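Long-range contacts in Serine/threonine-protein kinase Tel1 (Chaetomium thermophilum, PDB 6SKY), which phosphorylates serine and threonine residues of proteins with ATP and probably activates checkpoint signalling as a sensor of DNA damage: residues A[2668-2673]-A[2719-2724]; A[2726-2731]-A[2768-2773]; A[2797-2802]-A[2939-2944]. All blocks are in the same frame, centred on the assembly; numbering follows the deposited sequence.

Contact 1 of 3, residues A[2668-2673]-A[2719-2724]. With AGS (phosphothiophosphoric acid-adenylate ester), chain C.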
loop_
_atom_site.group_PDB
_atom_site.type_symbol
_atom_site.label_atom_id
_atom_site.label_comp_id
_atom_site.label_asym_id
_atom_site.label_seq_id
_atom_site.Cartn_x
_atom_site.Cartn_y
_atom_site.Cartn_z
ATOM N N ILE A 2668 -30.947 9.567 -30.158
ATOM C CA ILE A 2668 -30.696 9.630 -31.592
ATOM C C ILE A 2668 -29.467 8.774 -31.864
ATOM O O ILE A 2668 -28.514 8.822 -31.086
ATOM C CB ILE A 2668 -30.513 11.080 -32.070
ATOM C CG1 ILE A 2668 -30.255 11.125 -33.568
ATOM C CG2 ILE A 2668 -29.391 11.769 -31.339
ATOM C CD1 ILE A 2668 -30.030 12.498 -34.088
ATOM N N PRO A 2669 -29.439 7.956 -32.907
ATOM C CA PRO A 2669 -28.243 7.159 -33.164
ATOM C C PRO A 2669 -27.046 8.045 -33.440
ATOM O O PRO A 2669 -27.168 9.131 -33.995
ATOM C CB PRO A 2669 -28.629 6.334 -34.384
ATOM C CG PRO A 2669 -30.077 6.243 -34.295
ATOM C CD PRO A 2669 -30.550 7.540 -33.767
ATOM N N LEU A 2670 -25.877 7.576 -33.022
ATOM C CA LEU A 2670 -24.671 8.377 -33.153
ATOM C C LEU A 2670 -24.355 8.664 -34.609
ATOM O O LEU A 2670 -23.903 9.760 -34.951
ATOM C CB LEU A 2670 -23.511 7.660 -32.475
ATOM C CG LEU A 2670 -22.110 8.228 -32.600
ATOM C CD1 LEU A 2670 -21.931 9.394 -31.676
ATOM C CD2 LEU A 2670 -21.110 7.150 -32.299
ATOM N N HIS A 2671 -24.607 7.703 -35.488
ATOM C CA HIS A 2671 -24.319 7.901 -36.899
ATOM C C HIS A 2671 -25.296 8.873 -37.545
ATOM O O HIS A 2671 -24.901 9.663 -38.409
ATOM C CB HIS A 2671 -24.351 6.558 -37.610
ATOM C CG HIS A 2671 -23.444 6.478 -38.792
ATOM N ND1 HIS A 2671 -23.909 6.286 -40.073
ATOM C CD2 HIS A 2671 -22.098 6.562 -38.887
ATOM C CE1 HIS A 2671 -22.887 6.255 -40.907
ATOM N NE2 HIS A 2671 -21.777 6.422 -40.213
ATOM N N GLU A 2672 -26.561 8.845 -37.124
ATOM C CA GLU A 2672 -27.559 9.760 -37.657
ATOM C C GLU A 2672 -27.333 11.191 -37.211
ATOM O O GLU A 2672 -27.803 12.111 -37.878
ATOM C CB GLU A 2672 -28.958 9.331 -37.241
ATOM C CG GLU A 2672 -29.278 7.886 -37.516
ATOM C CD GLU A 2672 -29.651 7.615 -38.953
ATOM O OE1 GLU A 2672 -28.866 7.956 -39.860
ATOM O OE2 GLU A 2672 -30.739 7.053 -39.183
ATOM N N TYR A 2673 -26.655 11.408 -36.091
ATOM C CA TYR A 2673 -26.235 12.767 -35.796
ATOM C C TYR A 2673 -24.961 13.119 -36.544
ATOM O O TYR A 2673 -24.853 14.213 -37.098
ATOM C CB TYR A 2673 -26.026 12.982 -34.298
ATOM C CG TYR A 2673 -25.393 14.327 -34.034
ATOM C CD1 TYR A 2673 -26.154 15.475 -34.023
ATOM C CD2 TYR A 2673 -24.028 14.452 -33.841
ATOM C CE1 TYR A 2673 -25.581 16.694 -33.818
ATOM C CE2 TYR A 2673 -23.450 15.669 -33.641
ATOM C CZ TYR A 2673 -24.232 16.784 -33.630
ATOM O OH TYR A 2673 -23.663 18.006 -33.422
ATOM N N PRO A 2719 -13.591 16.092 -36.629
ATOM C CA PRO A 2719 -14.673 15.744 -35.704
ATOM C C PRO A 2719 -15.603 16.912 -35.423
ATOM O O PRO A 2719 -15.199 18.074 -35.417
ATOM C CB PRO A 2719 -13.926 15.319 -34.440
ATOM C CG PRO A 2719 -12.582 15.884 -34.578
ATOM C CD PRO A 2719 -12.270 15.917 -36.016
ATOM N N VAL A 2720 -16.871 16.584 -35.178
ATOM C CA VAL A 2720 -17.905 17.582 -34.943
ATOM C C VAL A 2720 -18.741 17.241 -33.720
ATOM O O VAL A 2720 -19.816 17.806 -33.528
ATOM C CB VAL A 2720 -18.826 17.721 -36.162
ATOM C CG1 VAL A 2720 -18.061 18.182 -37.355
ATOM C CG2 VAL A 2720 -19.492 16.420 -36.436
ATOM N N MET A 2721 -18.278 16.316 -32.889
ATOM C CA MET A 2721 -19.136 15.847 -31.809
ATOM C C MET A 2721 -19.320 16.902 -30.732
ATOM O O MET A 2721 -20.345 16.912 -30.044
ATOM C CB MET A 2721 -18.567 14.569 -31.219
ATOM C CG MET A 2721 -19.415 13.929 -30.160
ATOM S SD MET A 2721 -20.953 13.283 -30.781
ATOM C CE MET A 2721 -21.821 13.075 -29.242
ATOM N N ARG A 2722 -18.365 17.816 -30.594
ATOM C CA ARG A 2722 -18.468 18.847 -29.575
ATOM C C ARG A 2722 -19.663 19.754 -29.788
ATOM O O ARG A 2722 -20.068 20.452 -28.859
ATOM C CB ARG A 2722 -17.200 19.680 -29.546
ATOM C CG ARG A 2722 -17.058 20.588 -30.709
ATOM C CD ARG A 2722 -15.674 21.139 -30.764
ATOM N NE ARG A 2722 -15.445 21.909 -31.973
ATOM C CZ ARG A 2722 -15.101 21.379 -33.135
ATOM N NH1 ARG A 2722 -14.909 22.154 -34.184
ATOM N NH2 ARG A 2722 -14.963 20.075 -33.250
ATOM N N TYR A 2723 -20.241 19.758 -30.980
ATOM C CA TYR A 2723 -21.416 20.565 -31.228
ATOM C C TYR A 2723 -22.695 19.911 -30.754
ATOM O O TYR A 2723 -23.671 20.622 -30.529
ATOM C CB TYR A 2723 -21.529 20.880 -32.707
ATOM C CG TYR A 2723 -20.468 21.826 -33.172
ATOM C CD1 TYR A 2723 -19.427 21.393 -33.959
ATOM C CD2 TYR A 2723 -20.499 23.153 -32.808
ATOM C CE1 TYR A 2723 -18.463 22.250 -34.379
ATOM C CE2 TYR A 2723 -19.536 24.016 -33.222
ATOM C CZ TYR A 2723 -18.520 23.562 -34.006
ATOM O OH TYR A 2723 -17.548 24.432 -34.424
ATOM N N PHE A 2724 -22.721 18.589 -30.581
ATOM C CA PHE A 2724 -23.937 17.955 -30.092
ATOM C C PHE A 2724 -24.417 18.625 -28.822
ATOM O O PHE A 2724 -25.618 18.790 -28.607
ATOM C CB PHE A 2724 -23.708 16.464 -29.846
ATOM C CG PHE A 2724 -24.904 15.753 -29.282
ATOM C CD1 PHE A 2724 -25.880 15.259 -30.109
ATOM C CD2 PHE A 2724 -25.050 15.585 -27.925
ATOM C CE1 PHE A 2724 -26.962 14.627 -29.601
ATOM C CE2 PHE A 2724 -26.137 14.957 -27.414
ATOM C CZ PHE A 2724 -27.091 14.475 -28.251
HETATM P PG AGS C . -27.723 -2.904 -39.605
HETATM S S1G AGS C . -26.053 -1.915 -39.429
HETATM O O2G AGS C . -27.846 -3.959 -38.474
HETATM O O3G AGS C . -27.760 -3.624 -40.981
HETATM P PB AGS C . -29.368 -1.362 -38.131
HETATM O O1B AGS C . -28.214 -1.310 -37.216
HETATM O O2B AGS C . -30.008 -0.014 -38.454
HETATM O O3B AGS C . -28.944 -1.953 -39.521
HETATM P PA AGS C . -31.932 -1.700 -37.228
HETATM O O1A AGS C . -32.821 -1.993 -38.356
HETATM O O2A AGS C . -32.385 -2.280 -35.889
HETATM O O3A AGS C . -30.483 -2.264 -37.484
HETATM O "O5'" AGS C . -31.794 -0.142 -37.145
HETATM C "C5'" AGS C . -32.960 0.635 -36.842
HETATM C "C4'" AGS C . -32.555 2.038 -36.484
HETATM O "O4'" AGS C . -33.076 2.365 -35.183
HETATM C "C3'" AGS C . -31.055 2.289 -36.399
HETATM O "O3'" AGS C . -30.741 3.629 -36.755
HETATM C "C2'" AGS C . -30.746 2.001 -34.932
HETATM O "O2'" AGS C . -29.659 2.791 -34.475
HETATM C "C1'" AGS C . -32.034 2.430 -34.230
HETATM N N9 AGS C . -32.391 1.575 -33.109
HETATM C C8 AGS C . -32.243 0.219 -33.028
HETATM N N7 AGS C . -32.655 -0.296 -31.897
HETATM C C5 AGS C . -33.110 0.800 -31.186
HETATM C C6 AGS C . -33.671 0.930 -29.904
HETATM N N6 AGS C . -33.881 -0.097 -29.080
HETATM N N1 AGS C . -34.015 2.166 -29.494
HETATM C C2 AGS C . -33.807 3.197 -30.315
HETATM N N3 AGS C . -33.286 3.197 -31.542
HETATM C C4 AGS C . -32.953 1.960 -31.920
#
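Tyr2673 and Phe2724 both carry CG opposite the backbone N (chi1 171° and 177°), and these two torsions bring their rings together as a T-shaped pair. The edge of Phe2724 points at the face of Tyr2673, CD1 lying above the middle of the ring, with the centroids 5.2 Å apart and the planes at 88°. On that same tyrosine ring Phe2724 CB makes an off-centre CH-pi contact, 3.8 Å from Tyr2673 CZ. Met2721, its chain bent at chi2, swings its sulfur in obliquely: SD is 5.4 Å from the Tyr2673 centroid, a Met-aromatic contact, and 4.1 Å from Leu2670 CD1. Farther out along the phenylalanine, Ile2668 CG2 meets Phe2724 CE1 at 4.1 Å. These contacts join the start of helix 2670-2681 to the turn leading into helix 2722-2726, in the C-lobe of the kinase fold. Leu2768 of the neighbouring strand 2766-2769 packs on Ile2668, Leu2670, Met2721 and Phe2724. Pro2669, at the N-cap of helix 2670-2681, lines the nucleotide pocket, its CG 3.5 Å from O2' of the bound AGS. The chemistry is apolar and aromatic, so what joins the two segments is the fit of buried surfaces, not directed polar bonds.

Contact 2 of 3, residues A[2726-2731]-A[2768-2773]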
loop_
_atom_site.group_PDB
_atom_site.type_symbol
_atom_site.label_atom_id
_atom_site.label_comp_id
_atom_site.label_asym_id
_atom_site.label_seq_id
_atom_site.Cartn_x
_atom_site.Cartn_y
_atom_site.Cartn_z
ATOM N N MET A 2726 -23.462 21.786 -27.806
ATOM C CA MET A 2726 -23.668 23.214 -27.959
ATOM C C MET A 2726 -24.973 23.544 -28.650
ATOM O O MET A 2726 -25.395 24.700 -28.616
ATOM C CB MET A 2726 -22.508 23.832 -28.730
ATOM C CG MET A 2726 -21.286 24.060 -27.897
ATOM S SD MET A 2726 -19.857 24.472 -28.893
ATOM C CE MET A 2726 -18.576 24.450 -27.649
ATOM N N GLU A 2727 -25.630 22.569 -29.258
ATOM C CA GLU A 2727 -26.874 22.820 -29.951
ATOM C C GLU A 2727 -28.053 22.089 -29.347
ATOM O O GLU A 2727 -29.170 22.242 -29.839
ATOM C CB GLU A 2727 -26.742 22.457 -31.430
ATOM C CG GLU A 2727 -26.878 21.011 -31.732
ATOM C CD GLU A 2727 -26.590 20.710 -33.176
ATOM O OE1 GLU A 2727 -25.568 21.200 -33.694
ATOM O OE2 GLU A 2727 -27.391 19.990 -33.800
ATOM N N TYR A 2728 -27.846 21.302 -28.302
ATOM C CA TYR A 2728 -28.949 20.786 -27.514
ATOM C C TYR A 2728 -28.995 21.369 -26.119
ATOM O O TYR A 2728 -30.041 21.297 -25.476
ATOM C CB TYR A 2728 -28.880 19.258 -27.415
ATOM C CG TYR A 2728 -29.346 18.548 -28.655
ATOM C CD1 TYR A 2728 -30.686 18.294 -28.863
ATOM C CD2 TYR A 2728 -28.453 18.139 -29.618
ATOM C CE1 TYR A 2728 -31.116 17.656 -29.988
ATOM C CE2 TYR A 2728 -28.874 17.504 -30.747
ATOM C CZ TYR A 2728 -30.205 17.263 -30.928
ATOM O OH TYR A 2728 -30.630 16.619 -32.060
ATOM N N PHE A 2729 -27.897 21.954 -25.647
ATOM C CA PHE A 2729 -27.831 22.563 -24.323
ATOM C C PHE A 2729 -27.062 23.869 -24.439
ATOM O O PHE A 2729 -25.835 23.895 -24.317
ATOM C CB PHE A 2729 -27.169 21.628 -23.311
ATOM C CG PHE A 2729 -27.549 20.186 -23.471
ATOM C CD1 PHE A 2729 -28.755 19.716 -23.008
ATOM C CD2 PHE A 2729 -26.692 19.298 -24.080
ATOM C CE1 PHE A 2729 -29.093 18.396 -23.163
ATOM C CE2 PHE A 2729 -27.037 17.979 -24.235
ATOM C CZ PHE A 2729 -28.232 17.533 -23.777
ATOM N N PRO A 2730 -27.753 24.985 -24.685
ATOM C CA PRO A 2730 -27.055 26.271 -24.800
ATOM C C PRO A 2730 -26.766 26.960 -23.474
ATOM O O PRO A 2730 -25.981 27.914 -23.457
ATOM C CB PRO A 2730 -28.017 27.110 -25.649
ATOM C CG PRO A 2730 -29.024 26.148 -26.179
ATOM C CD PRO A 2730 -29.135 25.088 -25.166
ATOM N N ASP A 2731 -27.367 26.521 -22.385
ATOM C CA ASP A 2731 -27.102 27.056 -21.056
ATOM C C ASP A 2731 -25.834 26.424 -20.496
ATOM O O ASP A 2731 -25.726 25.201 -20.473
ATOM C CB ASP A 2731 -28.289 26.756 -20.155
ATOM C CG ASP A 2731 -28.263 27.522 -18.860
ATOM O OD1 ASP A 2731 -27.389 28.380 -18.679
ATOM O OD2 ASP A 2731 -29.135 27.267 -18.012
ATOM N N LEU A 2768 -27.388 8.464 -28.515
ATOM C CA LEU A 2768 -27.126 9.651 -27.721
ATOM C C LEU A 2768 -28.436 10.145 -27.142
ATOM O O LEU A 2768 -29.351 10.482 -27.891
ATOM C CB LEU A 2768 -26.494 10.741 -28.573
ATOM C CG LEU A 2768 -25.214 10.381 -29.295
ATOM C CD1 LEU A 2768 -24.930 11.405 -30.350
ATOM C CD2 LEU A 2768 -24.109 10.330 -28.292
ATOM N N ASP A 2769 -28.524 10.182 -25.822
ATOM C CA ASP A 2769 -29.701 10.689 -25.133
ATOM C C ASP A 2769 -29.602 12.204 -25.064
ATOM O O ASP A 2769 -28.775 12.741 -24.329
ATOM C CB ASP A 2769 -29.783 10.073 -23.744
ATOM C CG ASP A 2769 -31.044 10.440 -23.013
ATOM O OD1 ASP A 2769 -31.973 10.970 -23.635
ATOM O OD2 ASP A 2769 -31.114 10.197 -21.800
ATOM N N HIS A 2770 -30.433 12.909 -25.825
ATOM C CA HIS A 2770 -30.349 14.358 -25.863
ATOM C C HIS A 2770 -31.238 15.029 -24.833
ATOM O O HIS A 2770 -31.628 16.180 -25.024
ATOM C CB HIS A 2770 -30.653 14.885 -27.264
ATOM C CG HIS A 2770 -32.014 14.543 -27.776
ATOM N ND1 HIS A 2770 -32.213 13.980 -29.015
ATOM C CD2 HIS A 2770 -33.244 14.716 -27.240
ATOM C CE1 HIS A 2770 -33.507 13.804 -29.213
ATOM N NE2 HIS A 2770 -34.153 14.240 -28.149
ATOM N N LYS A 2771 -31.564 14.339 -23.748
ATOM C CA LYS A 2771 -32.133 14.965 -22.568
ATOM C C LYS A 2771 -31.210 14.915 -21.369
ATOM O O LYS A 2771 -31.257 15.816 -20.536
ATOM C CB LYS A 2771 -33.455 14.300 -22.185
ATOM C CG LYS A 2771 -34.556 14.495 -23.185
ATOM C CD LYS A 2771 -34.888 15.952 -23.358
ATOM C CE LYS A 2771 -35.898 16.144 -24.465
ATOM N NZ LYS A 2771 -36.084 17.579 -24.802
ATOM N N THR A 2772 -30.383 13.881 -21.263
ATOM C CA THR A 2772 -29.445 13.729 -20.169
ATOM C C THR A 2772 -27.996 13.696 -20.613
ATOM O O THR A 2772 -27.109 13.773 -19.762
ATOM C CB THR A 2772 -29.747 12.449 -19.384
ATOM O OG1 THR A 2772 -29.895 11.364 -20.296
ATOM C CG2 THR A 2772 -31.016 12.601 -18.627
ATOM N N GLY A 2773 -27.727 13.583 -21.902
ATOM C CA GLY A 2773 -26.382 13.622 -22.406
ATOM C C GLY A 2773 -25.657 12.300 -22.430
ATOM O O GLY A 2773 -24.568 12.232 -22.992
#
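Tyr2728 lays one face of its ring against His2770 where the loop before helix 2732-2755 meets the hairpin turn between strands 2766-2769 and 2775-2777, in the C-lobe of the PI3-kinase-related fold. His2770 CB stands over that face, offset toward the rim, 3.8 Å from Tyr2728 CD1, and the approach is a CH-pi contact. The imidazole continues outward from there: its plane lies within 4° of the tyrosine plane, but the rings are slid so far apart, 5.1 Å between centroids, that they barely overlap. The first torsions help explain this. In His2770 the backbone sets CB over the phenol, and CG, between the backbone N and the carbonyl carbon (chi1 60°), turns the imidazole out toward the rim; Tyr2728 has CG opposite its own carbonyl carbon (chi1 -77°), which brings the ring to the turn. Phe2724 packs against both Tyr2728 and His2770. Without the phenol, as with an alanine here, His2770 CB would probably lose its aromatic surface, a gap would open beside the histidine and the imidazole would be freer to turn.

Phe2729 meets the backbone of the same turn. Its ring, with Tyr2728 CB over the centre of one face, reaches obliquely toward the backbone, and CZ comes within 4.4 Å of Gly2773 N. Gly2773 has a positive phi, where a side chain would press on the preceding carbonyl oxygen. The turn is closed by its own backbone, Gly2773 N donating to Asp2769 O at 2.8 Å, while Asp2769 OD2 forms a salt bridge with Arg2647 and Thr2772 O accepts a bond from Asn2741. Phe2729 CE1 ends 3.8 Å from His2770 O.

Contact 3 of 3, residues A[2797-2802]-A[2939-2944]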
loop_
_atom_site.group_PDB
_atom_site.type_symbol
_atom_site.label_atom_id
_atom_site.label_comp_id
_atom_site.label_asym_id
_atom_site.label_seq_id
_atom_site.Cartn_x
_atom_site.Cartn_y
_atom_site.Cartn_z
ATOM N N PRO A 2797 -10.164 -2.525 -28.123
ATOM C CA PRO A 2797 -10.904 -2.900 -26.916
ATOM C C PRO A 2797 -12.264 -2.238 -26.812
ATOM O O PRO A 2797 -13.181 -2.822 -26.226
ATOM C CB PRO A 2797 -9.968 -2.457 -25.790
ATOM C CG PRO A 2797 -9.143 -1.416 -26.383
ATOM C CD PRO A 2797 -8.957 -1.756 -27.807
ATOM N N PHE A 2798 -12.420 -1.040 -27.358
ATOM C CA PHE A 2798 -13.678 -0.313 -27.338
ATOM C C PHE A 2798 -13.591 0.783 -28.385
ATOM O O PHE A 2798 -12.549 0.988 -29.003
ATOM C CB PHE A 2798 -13.982 0.250 -25.947
ATOM C CG PHE A 2798 -12.793 0.835 -25.241
ATOM C CD1 PHE A 2798 -12.130 0.119 -24.271
ATOM C CD2 PHE A 2798 -12.356 2.106 -25.527
ATOM C CE1 PHE A 2798 -11.058 0.655 -23.624
ATOM C CE2 PHE A 2798 -11.287 2.634 -24.879
ATOM C CZ PHE A 2798 -10.641 1.911 -23.928
ATOM N N ARG A 2799 -14.699 1.485 -28.583
ATOM C CA ARG A 2799 -14.772 2.547 -29.581
ATOM C C ARG A 2799 -14.317 3.861 -28.963
ATOM O O ARG A 2799 -14.962 4.383 -28.055
ATOM C CB ARG A 2799 -16.181 2.676 -30.142
ATOM C CG ARG A 2799 -16.259 3.675 -31.248
ATOM C CD ARG A 2799 -17.612 3.729 -31.875
ATOM N NE ARG A 2799 -17.574 4.529 -33.083
ATOM C CZ ARG A 2799 -17.495 4.028 -34.301
ATOM N NH1 ARG A 2799 -17.447 4.825 -35.343
ATOM N NH2 ARG A 2799 -17.473 2.731 -34.473
ATOM N N LEU A 2800 -13.195 4.380 -29.442
ATOM C CA LEU A 2800 -12.636 5.645 -28.986
ATOM C C LEU A 2800 -12.116 6.433 -30.177
ATOM O O LEU A 2800 -10.970 6.874 -30.204
ATOM C CB LEU A 2800 -11.536 5.419 -27.958
ATOM C CG LEU A 2800 -11.229 6.517 -26.952
ATOM C CD1 LEU A 2800 -12.439 6.812 -26.127
ATOM C CD2 LEU A 2800 -10.101 6.077 -26.068
ATOM N N THR A 2801 -12.941 6.583 -31.205
ATOM C CA THR A 2801 -12.527 7.304 -32.396
ATOM C C THR A 2801 -12.367 8.791 -32.086
ATOM O O THR A 2801 -12.529 9.238 -30.957
ATOM C CB THR A 2801 -13.525 7.073 -33.520
ATOM O OG1 THR A 2801 -14.756 7.723 -33.210
ATOM C CG2 THR A 2801 -13.784 5.611 -33.673
ATOM N N ARG A 2802 -12.018 9.575 -33.104
ATOM C CA ARG A 2802 -11.784 10.996 -32.880
ATOM C C ARG A 2802 -13.063 11.735 -32.529
ATOM O O ARG A 2802 -13.020 12.733 -31.807
ATOM C CB ARG A 2802 -11.146 11.631 -34.109
ATOM C CG ARG A 2802 -9.725 11.222 -34.366
ATOM C CD ARG A 2802 -9.276 11.757 -35.697
ATOM N NE ARG A 2802 -10.255 11.468 -36.733
ATOM C CZ ARG A 2802 -10.465 12.239 -37.789
ATOM N NH1 ARG A 2802 -9.768 13.346 -37.942
ATOM N NH2 ARG A 2802 -11.381 11.908 -38.676
ATOM N N GLY A 2939 -17.470 -0.605 -42.402
ATOM C CA GLY A 2939 -18.756 -0.307 -41.804
ATOM C C GLY A 2939 -18.666 0.101 -40.354
ATOM O O GLY A 2939 -19.589 0.733 -39.841
ATOM N N TRP A 2940 -17.592 -0.288 -39.681
ATOM C CA TRP A 2940 -17.170 0.228 -38.384
ATOM C C TRP A 2940 -16.495 1.549 -38.681
ATOM O O TRP A 2940 -15.301 1.600 -38.958
ATOM C CB TRP A 2940 -16.206 -0.754 -37.738
ATOM C CG TRP A 2940 -16.083 -0.766 -36.259
ATOM C CD1 TRP A 2940 -16.613 -1.679 -35.419
ATOM C CD2 TRP A 2940 -15.324 0.130 -35.448
ATOM N NE1 TRP A 2940 -16.258 -1.404 -34.134
ATOM C CE2 TRP A 2940 -15.461 -0.293 -34.126
ATOM C CE3 TRP A 2940 -14.551 1.257 -35.713
ATOM C CZ2 TRP A 2940 -14.860 0.368 -33.072
ATOM C CZ3 TRP A 2940 -13.959 1.907 -34.668
ATOM C CH2 TRP A 2940 -14.116 1.465 -33.365
ATOM N N ALA A 2941 -17.254 2.635 -38.661
ATOM C CA ALA A 2941 -16.726 3.873 -39.218
ATOM C C ALA A 2941 -15.633 4.453 -38.339
ATOM O O ALA A 2941 -15.909 5.240 -37.435
ATOM C CB ALA A 2941 -17.844 4.892 -39.397
ATOM N N ALA A 2942 -14.383 4.089 -38.608
ATOM C CA ALA A 2942 -13.298 4.520 -37.743
ATOM C C ALA A 2942 -12.821 5.917 -38.086
ATOM O O ALA A 2942 -12.315 6.625 -37.211
ATOM C CB ALA A 2942 -12.140 3.535 -37.828
ATOM N N TYR A 2943 -12.954 6.321 -39.348
ATOM C CA TYR A 2943 -12.638 7.690 -39.730
ATOM C C TYR A 2943 -13.494 8.677 -38.959
ATOM O O TYR A 2943 -13.032 9.765 -38.603
ATOM C CB TYR A 2943 -12.839 7.869 -41.231
ATOM C CG TYR A 2943 -14.197 7.432 -41.696
ATOM C CD1 TYR A 2943 -15.244 8.317 -41.750
ATOM C CD2 TYR A 2943 -14.434 6.124 -42.063
ATOM C CE1 TYR A 2943 -16.482 7.923 -42.151
ATOM C CE2 TYR A 2943 -15.673 5.719 -42.470
ATOM C CZ TYR A 2943 -16.693 6.626 -42.513
ATOM O OH TYR A 2943 -17.940 6.236 -42.921
ATOM N N ALA A 2944 -14.740 8.316 -38.686
ATOM C CA ALA A 2944 -15.659 9.178 -37.967
ATOM C C ALA A 2944 -15.188 9.350 -36.545
ATOM O O ALA A 2944 -15.610 8.620 -35.651
ATOM C CB ALA A 2944 -17.054 8.610 -37.993
ATOM O OXT ALA A 2944 -14.376 10.227 -36.261
#
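Thr2801 and Arg2802 take hold of the end of the chain with two hydrogen bonds. Thr2801 OG1 donates to Ala2944 O, one oxygen of the C-terminal carboxylate, at 2.7 Å. Arg2802 NH2 binds Tyr2943 O at 2.7 Å, nearly straight at 168°, with each partner in the other's plane. The same guanidinium is also held through NH1 by Phe2717 O; without forming a salt bridge, its positive charge would probably offset the terminal carboxylate, which also has Asp2803 close by. Arg2799 forms the next layer. Its extended chain slides along Trp2940, and the guanidinium lies over the six-membered ring in a cation-pi contact, Arg2799 NH2 3.5 Å from Trp2940 CE3 and the two planes 37° apart. That NH2 donates to Arg2761 O, which helps fix the group, while NH1 comes within 2.6 Å of Ala2941 O. Farther out the packing is apolar: Thr2801 CG2 touches Trp2940 CZ3 at 3.8 Å, and the Tyr2943 ring meets Phe2717 edge-to-face. The Trp2940 side chain is about 10 Å from the bound AGS, near the nucleotide but not touching it. The arrangement is that of the FATC domain in PI3-kinase-related kinases, whose C-terminal end packs into the kinase C-lobe.

In the fold
Contacts 1 and 2 work as neighbours, since strands 2667-2669 and 2766-2769 pair in one small sheet and Ile2668 O lies 2.8 Å from Leu2768 N, a probable hydrogen bond. Contact 1 is the buried one of these two; contact 2 is partly buried and runs out to the exposed Lys2771. Both are aromatic in character, one a T-shaped pair, the other a near-parallel pair slid apart. Contact 3 is buried as well, but it is polar and charged, and it brings the chain terminus in from far along the sequence. It touches contact 1 through Pro2719 CB and Arg2802 O, 3.8 Å apart, whereas contact 2 stays about 10 Å away at the nearest atoms.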